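Local coordinates for protein lipase aflb (Neosartorya fumigata, PDB 6IDY) that acts as a fungal lipase that probably hydrolyses ester bonds in lipids, and carries a bound calcium ion, at residues L82-E87 with G413-A418; I70-A75 with L89-I94. All coordinates share one frame; numbering follows the deposited sequence.

Interaction 1: L82-E87 with G413-A418; sequences LKMTRE and GLLLIA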
ATOM      1  N   LEU A  82       3.672  11.125 -11.828  1.00 21.86           N
ATOM      2  CA  LEU A  82       4.024  11.025 -13.241  1.00 23.88           C
ATOM      3  C   LEU A  82       5.522  11.260 -13.503  1.00 27.41           C
ATOM      4  O   LEU A  82       6.123  10.498 -14.265  1.00 26.85           O
ATOM      5  CB  LEU A  82       3.139  11.936 -14.128  1.00 24.98           C
ATOM      6  CG  LEU A  82       1.621  11.647 -14.146  1.00 30.16           C
ATOM      7  CD1 LEU A  82       0.876  12.712 -14.946  1.00 30.72           C
ATOM      8  CD2 LEU A  82       1.311  10.265 -14.724  1.00 32.71           C
ATOM      9  N   LYS A  83       6.129  12.275 -12.842  1.00 23.27           N
ATOM     10  CA  LYS A  83       7.559  12.556 -13.001  1.00 23.62           C
ATOM     11  C   LYS A  83       8.390  11.417 -12.438  1.00 26.93           C
ATOM     12  O   LYS A  83       9.306  10.955 -13.114  1.00 27.22           O
ATOM     13  CB  LYS A  83       7.973  13.903 -12.381  1.00 25.81           C
ATOM     14  CG  LYS A  83       9.433  14.261 -12.674  1.00 35.73           C
ATOM     15  CD  LYS A  83       9.843  15.602 -12.095  1.00 47.45           C
ATOM     16  CE  LYS A  83      11.317  15.851 -12.310  1.00 56.64           C
ATOM     17  NZ  LYS A  83      11.759  17.142 -11.721  1.00 63.16           N
ATOM     18  N   MET A  84       8.049  10.941 -11.227  1.00 23.70           N
ATOM     19  CA  MET A  84       8.738   9.820 -10.583  1.00 22.80           C
ATOM     20  C   MET A  84       8.731   8.584 -11.505  1.00 27.04           C
ATOM     21  O   MET A  84       9.792   8.033 -11.775  1.00 25.99           O
ATOM     22  CB  MET A  84       8.108   9.501  -9.214  1.00 23.86           C
ATOM     23  CG  MET A  84       8.900   8.499  -8.395  1.00 27.17           C
ATOM     24  SD  MET A  84      10.465   9.148  -7.789  1.00 31.27           S
ATOM     25  CE  MET A  84      11.367   7.659  -7.511  1.00 28.09           C
ATOM     26  N   THR A  85       7.549   8.203 -12.026  1.00 25.59           N
ATOM     27  CA  THR A  85       7.358   7.034 -12.904  1.00 26.46           C
ATOM     28  C   THR A  85       8.174   7.139 -14.192  1.00 31.30           C
ATOM     29  O   THR A  85       8.799   6.155 -14.588  1.00 30.88           O
ATOM     30  CB  THR A  85       5.863   6.768 -13.162  1.00 31.58           C
ATOM     31  OG1 THR A  85       5.173   6.798 -11.915  1.00 26.87           O
ATOM     32  CG2 THR A  85       5.615   5.419 -13.829  1.00 32.18           C
ATOM     33  N   ARG A  86       8.193   8.328 -14.820  1.00 29.64           N
ATOM     34  CA  ARG A  86       8.957   8.577 -16.045  1.00 30.67           C
ATOM     35  C   ARG A  86      10.474   8.491 -15.788  1.00 35.52           C
ATOM     36  O   ARG A  86      11.181   7.845 -16.556  1.00 36.61           O
ATOM     37  CB  ARG A  86       8.585   9.954 -16.634  1.00 31.76           C
ATOM     38  CG  ARG A  86       9.261  10.267 -17.972  1.00 46.45           C
ATOM     39  CD  ARG A  86       9.594  11.743 -18.108  1.00 61.82           C
ATOM     40  NE  ARG A  86       8.578  12.473 -18.869  1.00 75.59           N
ATOM     41  CZ  ARG A  86       7.599  13.192 -18.328  1.00 92.34           C
ATOM     42  NH1 ARG A  86       7.488  13.289 -17.006  1.00 80.81           N
ATOM     43  NH2 ARG A  86       6.721  13.817 -19.101  1.00 79.16           N
ATOM     44  N   GLU A  87      10.960   9.145 -14.723  1.00 31.87           N
ATOM     45  CA  GLU A  87      12.386   9.217 -14.382  1.00 32.38           C
ATOM     46  C   GLU A  87      12.989   7.894 -13.904  1.00 37.32           C
ATOM     47  O   GLU A  87      14.188   7.690 -14.087  1.00 36.65           O
ATOM     48  CB  GLU A  87      12.664  10.342 -13.375  1.00 33.11           C
ATOM     49  CG  GLU A  87      12.465  11.744 -13.931  1.00 41.72           C
ATOM     50  CD  GLU A  87      13.222  12.068 -15.205  1.00 66.06           C
ATOM     51  OE1 GLU A  87      14.446  11.808 -15.259  1.00 61.62           O
ATOM     52  OE2 GLU A  87      12.585  12.579 -16.154  1.00 63.92           O
ATOM     53  N   GLY A 413       9.856  -0.276  -9.102  1.00 24.07           N
ATOM     54  CA  GLY A 413       9.241  -0.708 -10.353  1.00 24.23           C
ATOM     55  C   GLY A 413       7.725  -0.817 -10.316  1.00 27.59           C
ATOM     56  O   GLY A 413       7.096  -0.861 -11.374  1.00 27.87           O
ATOM     57  N   LEU A 414       7.120  -0.846  -9.102  1.00 22.38           N
ATOM     58  CA  LEU A 414       5.667  -0.914  -8.881  1.00 21.55           C
ATOM     59  C   LEU A 414       4.913   0.269  -9.485  1.00 25.13           C
ATOM     60  O   LEU A 414       3.737   0.133  -9.832  1.00 24.59           O
ATOM     61  CB  LEU A 414       5.335  -0.989  -7.383  1.00 21.36           C
ATOM     62  CG  LEU A 414       5.831  -2.196  -6.605  1.00 27.00           C
ATOM     63  CD1 LEU A 414       5.547  -2.012  -5.113  1.00 26.82           C
ATOM     64  CD2 LEU A 414       5.247  -3.498  -7.152  1.00 29.60           C
ATOM     65  N   LEU A 415       5.583   1.432  -9.583  1.00 21.95           N
ATOM     66  CA  LEU A 415       5.025   2.655 -10.153  1.00 22.35           C
ATOM     67  C   LEU A 415       4.630   2.456 -11.603  1.00 26.25           C
ATOM     68  O   LEU A 415       3.682   3.089 -12.066  1.00 25.00           O
ATOM     69  CB  LEU A 415       6.022   3.816 -10.035  1.00 23.04           C
ATOM     70  CG  LEU A 415       6.313   4.312  -8.617  1.00 28.40           C
ATOM     71  CD1 LEU A 415       7.440   5.293  -8.632  1.00 29.10           C
ATOM     72  CD2 LEU A 415       5.084   4.928  -7.966  1.00 29.50           C
ATOM     73  N   LEU A 416       5.341   1.553 -12.307  1.00 24.05           N
ATOM     74  CA  LEU A 416       5.071   1.218 -13.706  1.00 24.44           C
ATOM     75  C   LEU A 416       3.753   0.460 -13.826  1.00 26.78           C
ATOM     76  O   LEU A 416       2.980   0.709 -14.748  1.00 26.60           O
ATOM     77  CB  LEU A 416       6.233   0.420 -14.314  1.00 25.50           C
ATOM     78  CG  LEU A 416       7.633   1.050 -14.195  1.00 31.33           C
ATOM     79  CD1 LEU A 416       8.705   0.051 -14.599  1.00 32.23           C
ATOM     80  CD2 LEU A 416       7.758   2.327 -15.042  1.00 34.62           C
ATOM     81  N   ILE A 417       3.474  -0.429 -12.866  1.00 23.22           N
ATOM     82  CA  ILE A 417       2.211  -1.171 -12.813  1.00 22.12           C
ATOM     83  C   ILE A 417       1.085  -0.195 -12.435  1.00 23.82           C
ATOM     84  O   ILE A 417       0.033  -0.186 -13.088  1.00 22.86           O
ATOM     85  CB  ILE A 417       2.300  -2.383 -11.846  1.00 24.46           C
ATOM     86  CG1 ILE A 417       3.253  -3.454 -12.408  1.00 25.80           C
ATOM     87  CG2 ILE A 417       0.907  -2.968 -11.573  1.00 23.88           C
ATOM     88  CD1 ILE A 417       3.652  -4.525 -11.404  1.00 32.89           C
ATOM     89  N   ALA A 418       1.334   0.650 -11.409  1.00 19.12           N
ATOM     90  CA  ALA A 418       0.367   1.648 -10.950  1.00 18.66           C
ATOM     91  C   ALA A 418      -0.088   2.554 -12.104  1.00 23.68           C
ATOM     92  O   ALA A 418      -1.291   2.778 -12.250  1.00 23.66           O
ATOM     93  CB  ALA A 418       0.933   2.465  -9.795  1.00 18.43           C
TER

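Interaction 2: I70-A75 with L89-I94; sequences IQSIFA and LTVGLI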
ATOM      1  N   ILE A  70      17.887   7.452  -7.351  1.00 30.25           N
ATOM      2  CA  ILE A  70      16.674   8.024  -6.737  1.00 29.80           C
ATOM      3  C   ILE A  70      16.919   9.508  -6.383  1.00 33.60           C
ATOM      4  O   ILE A  70      16.101  10.359  -6.733  1.00 32.45           O
ATOM      5  CB  ILE A  70      16.156   7.180  -5.533  1.00 32.57           C
ATOM      6  CG1 ILE A  70      15.728   5.759  -5.997  1.00 32.81           C
ATOM      7  CG2 ILE A  70      14.992   7.901  -4.801  1.00 32.68           C
ATOM      8  CD1 ILE A  70      15.475   4.729  -4.870  1.00 35.74           C
ATOM      9  N   GLN A  71      18.080   9.812  -5.758  1.00 31.00           N
ATOM     10  CA  GLN A  71      18.483  11.174  -5.380  1.00 30.91           C
ATOM     11  C   GLN A  71      18.668  12.097  -6.598  1.00 35.26           C
ATOM     12  O   GLN A  71      18.438  13.303  -6.495  1.00 34.17           O
ATOM     13  CB  GLN A  71      19.717  11.153  -4.466  1.00 32.98           C
ATOM     14  CG  GLN A  71      19.358  10.579  -3.089  1.00 56.84           C
ATOM     15  CD  GLN A  71      20.387  10.825  -2.026  1.00 80.46           C
ATOM     16  OE1 GLN A  71      20.301  11.795  -1.266  1.00 77.77           O
ATOM     17  NE2 GLN A  71      21.368   9.936  -1.932  1.00 71.71           N
ATOM     18  N   SER A  72      19.012  11.512  -7.764  1.00 32.37           N
ATOM     19  CA  SER A  72      19.143  12.219  -9.037  1.00 32.98           C
ATOM     20  C   SER A  72      17.748  12.679  -9.511  1.00 35.48           C
ATOM     21  O   SER A  72      17.620  13.766 -10.076  1.00 34.60           O
ATOM     22  CB  SER A  72      19.783  11.311 -10.084  1.00 37.71           C
ATOM     23  OG  SER A  72      19.822  11.941 -11.355  1.00 52.96           O
ATOM     24  N   ILE A  73      16.708  11.850  -9.266  1.00 31.25           N
ATOM     25  CA  ILE A  73      15.313  12.158  -9.614  1.00 30.16           C
ATOM     26  C   ILE A  73      14.824  13.314  -8.718  1.00 31.64           C
ATOM     27  O   ILE A  73      14.094  14.186  -9.186  1.00 32.14           O
ATOM     28  CB  ILE A  73      14.394  10.895  -9.503  1.00 32.29           C
ATOM     29  CG1 ILE A  73      14.854   9.770 -10.463  1.00 32.69           C
ATOM     30  CG2 ILE A  73      12.908  11.244  -9.723  1.00 32.33           C
ATOM     31  CD1 ILE A  73      14.219   8.373 -10.199  1.00 31.01           C
ATOM     32  N   PHE A  74      15.265  13.319  -7.449  1.00 26.43           N
ATOM     33  CA  PHE A  74      14.898  14.308  -6.428  1.00 24.98           C
ATOM     34  C   PHE A  74      15.757  15.581  -6.449  1.00 30.68           C
ATOM     35  O   PHE A  74      15.546  16.456  -5.603  1.00 30.40           O
ATOM     36  CB  PHE A  74      14.936  13.655  -5.034  1.00 25.49           C
ATOM     37  CG  PHE A  74      13.691  12.885  -4.651  1.00 25.39           C
ATOM     38  CD1 PHE A  74      13.391  11.665  -5.254  1.00 27.20           C
ATOM     39  CD2 PHE A  74      12.842  13.357  -3.659  1.00 25.27           C
ATOM     40  CE1 PHE A  74      12.238  10.956  -4.901  1.00 26.51           C
ATOM     41  CE2 PHE A  74      11.699  12.632  -3.290  1.00 26.79           C
ATOM     42  CZ  PHE A  74      11.404  11.442  -3.918  1.00 24.58           C
ATOM     43  N   ALA A  75      16.699  15.699  -7.420  1.00 28.33           N
ATOM     44  CA  ALA A  75      17.619  16.842  -7.545  1.00 29.05           C
ATOM     45  C   ALA A  75      16.931  18.204  -7.692  1.00 33.12           C
ATOM     46  O   ALA A  75      17.445  19.193  -7.177  1.00 33.48           O
ATOM     47  CB  ALA A  75      18.597  16.617  -8.694  1.00 30.57           C
ATOM     48  N   LEU A  89      12.655   4.985 -15.223  1.00 38.31           N
ATOM     49  CA  LEU A  89      13.254   4.337 -16.387  1.00 39.85           C
ATOM     50  C   LEU A  89      14.364   5.162 -17.025  1.00 43.09           C
ATOM     51  O   LEU A  89      15.344   4.579 -17.489  1.00 44.10           O
ATOM     52  CB  LEU A  89      12.202   3.919 -17.421  1.00 40.68           C
ATOM     53  CG  LEU A  89      11.353   2.680 -17.087  1.00 46.12           C
ATOM     54  CD1 LEU A  89      10.456   2.331 -18.239  1.00 46.88           C
ATOM     55  CD2 LEU A  89      12.223   1.456 -16.757  1.00 49.94           C
ATOM     56  N   THR A  90      14.233   6.508 -17.032  1.00 39.04           N
ATOM     57  CA  THR A  90      15.225   7.439 -17.607  1.00 39.34           C
ATOM     58  C   THR A  90      16.605   7.258 -16.951  1.00 42.71           C
ATOM     59  O   THR A  90      17.619   7.237 -17.649  1.00 43.63           O
ATOM     60  CB  THR A  90      14.712   8.893 -17.536  1.00 46.98           C
ATOM     61  OG1 THR A  90      13.405   8.956 -18.108  1.00 46.97           O
ATOM     62  CG2 THR A  90      15.629   9.887 -18.259  1.00 45.88           C
ATOM     63  N   VAL A  91      16.627   7.086 -15.617  1.00 37.78           N
ATOM     64  CA  VAL A  91      17.858   6.875 -14.842  1.00 37.35           C
ATOM     65  C   VAL A  91      18.329   5.408 -14.891  1.00 40.37           C
ATOM     66  O   VAL A  91      19.389   5.093 -14.353  1.00 41.20           O
ATOM     67  CB  VAL A  91      17.766   7.411 -13.382  1.00 40.20           C
ATOM     68  CG1 VAL A  91      17.415   8.898 -13.351  1.00 39.83           C
ATOM     69  CG2 VAL A  91      16.795   6.592 -12.531  1.00 38.83           C
ATOM     70  N   GLY A  92      17.526   4.539 -15.504  1.00 35.39           N
ATOM     71  CA  GLY A  92      17.812   3.115 -15.646  1.00 35.33           C
ATOM     72  C   GLY A  92      17.837   2.354 -14.335  1.00 37.78           C
ATOM     73  O   GLY A  92      18.673   1.470 -14.149  1.00 38.36           O
ATOM     74  N   LEU A  93      16.921   2.690 -13.419  1.00 32.60           N
ATOM     75  CA  LEU A  93      16.837   2.046 -12.107  1.00 31.77           C
ATOM     76  C   LEU A  93      16.338   0.594 -12.178  1.00 35.10           C
ATOM     77  O   LEU A  93      16.766  -0.236 -11.372  1.00 35.13           O
ATOM     78  CB  LEU A  93      15.954   2.889 -11.156  1.00 30.71           C
ATOM     79  CG  LEU A  93      15.970   2.531  -9.661  1.00 34.56           C
ATOM     80  CD1 LEU A  93      17.295   2.855  -9.026  1.00 34.77           C
ATOM     81  CD2 LEU A  93      14.912   3.288  -8.918  1.00 36.93           C
ATOM     82  N   ILE A  94      15.449   0.284 -13.136  1.00 30.48           N
ATOM     83  CA  ILE A  94      14.868  -1.051 -13.226  1.00 30.05           C
ATOM     84  C   ILE A  94      15.605  -1.923 -14.243  1.00 34.89           C
ATOM     85  O   ILE A  94      15.569  -1.633 -15.442  1.00 34.16           O
ATOM     86  CB  ILE A  94      13.327  -1.049 -13.448  1.00 32.31           C
ATOM     87  CG1 ILE A  94      12.601   0.120 -12.713  1.00 31.68           C
ATOM     88  CG2 ILE A  94      12.710  -2.414 -13.082  1.00 33.44           C
ATOM     89  CD1 ILE A  94      12.796   0.267 -11.111  1.00 31.67           C
TER

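Interaction 1: L82-E87 with G413-A418
T85 OG1 turns back on its own helix, hydrogen-bonding to the carbonyl oxygen of F81, and across the interface that same OG1 lies against L415 CB at 3.6 Å. The hydroxyl is therefore satisfied within helix 81-90, and what it offers helix 414-424 is van der Waals contact. The other branch of T85 reaches the partner backbone: CG2 stands 3.5 Å from L415 O, and it also meets L416 CD2 at 4.0 Å. With chi1 at -48°, OG1 sits beside the backbone N, close to the preceding turn, while CG2 stands anti to that N and beside the carbonyl carbon, which brings the methyl up to L415 O. Beside T85, M84 applies CG to L415 CD1 at 3.5 Å, the two side chains passing at a slant.

The helices come nearest at T85 and L415, whose CA atoms are 5.7 Å apart. All four touching residues are buried, and no hydrogen bond joins the two segments. I40 of helix 31-47 packs on both T85 and L416, adding a third helix to the junction. As a measure of overall spacing, the short axes approach to 9.4 Å, crossing at -122°. This is apolar helix-helix packing between helices that precede and follow the largely parallel sheet, whose strand order matches that of an alpha/beta hydrolase.

Interaction 2: I70-A75 with L89-I94
I73 and V91 meet at roughly a right angle, whereas I70 and L93 pass each other on a slant; these two apolar pairs carry most of the contact. In the first, both valine methyls are used. I73 CD1 lies 3.9 Å from V91 CG2, and I73 CG1 is 4.0 Å from V91 CG1, placing the outer arm of the isoleucine across the fork of the valine. The valine's CA-CB bond is directed at helix 63-73, and its chi1 of -57° turns the fork so that CG1 stands anti to the carbonyl carbon and CG2 lies between that carbon and the backbone N, a rotation that presents CG1 to I73 CG1 and CG2 to I73 CD1.

In the second pair, one leucine branch does the touching: L93 CD2 comes to 3.9 Å from I70 CG1. Here L93 carries CG opposite its backbone N (chi1 -168°), with the chain bent beyond it, and this turns CD2 towards the isoleucine. S72 adds a looser edge contact, its OG 4.4 Å from V91 CG1.

The course of the backbone explains why V91 and L93 can both face one helix. G92 has a positive phi of 66° and closes a Schellman motif at the end of helix 81-90, with G92 N bonded to L89 O at 3.0 Å as part of it. L408 and L409 of helix 405-412 press on I70 and L93 respectively, extending the apolar surroundings.

No hydrogen bond links the two segments, and the side-chain meetings are almost wholly between carbons. Between them cohesion probably rests on dispersion and the hydrophobic effect, while V91 O accepts a hydrogen bond from K69 NZ, one directional link from the same helix 63-73.

Overall arrangement
Running from the N terminus, the chain passes through helix 63-73, turns into helix 81-90 and continues beyond its end at 89-94, where interaction 2 closes a short loop with 13 residues between its segments. Interaction 1 starts within that loop, at 82-87, but finds its partner 326 residues later in helix 414-424, after the whole central sheet. The segments alternate along the sequence, so the two contacts cross. Helix 81-90 serves both, and their centres lie about 11 Å apart. Direct packing joins them: M84 SD is 3.8 Å from I73 CG2. Together they tie the N-terminal helices to the late helical region following the sheet.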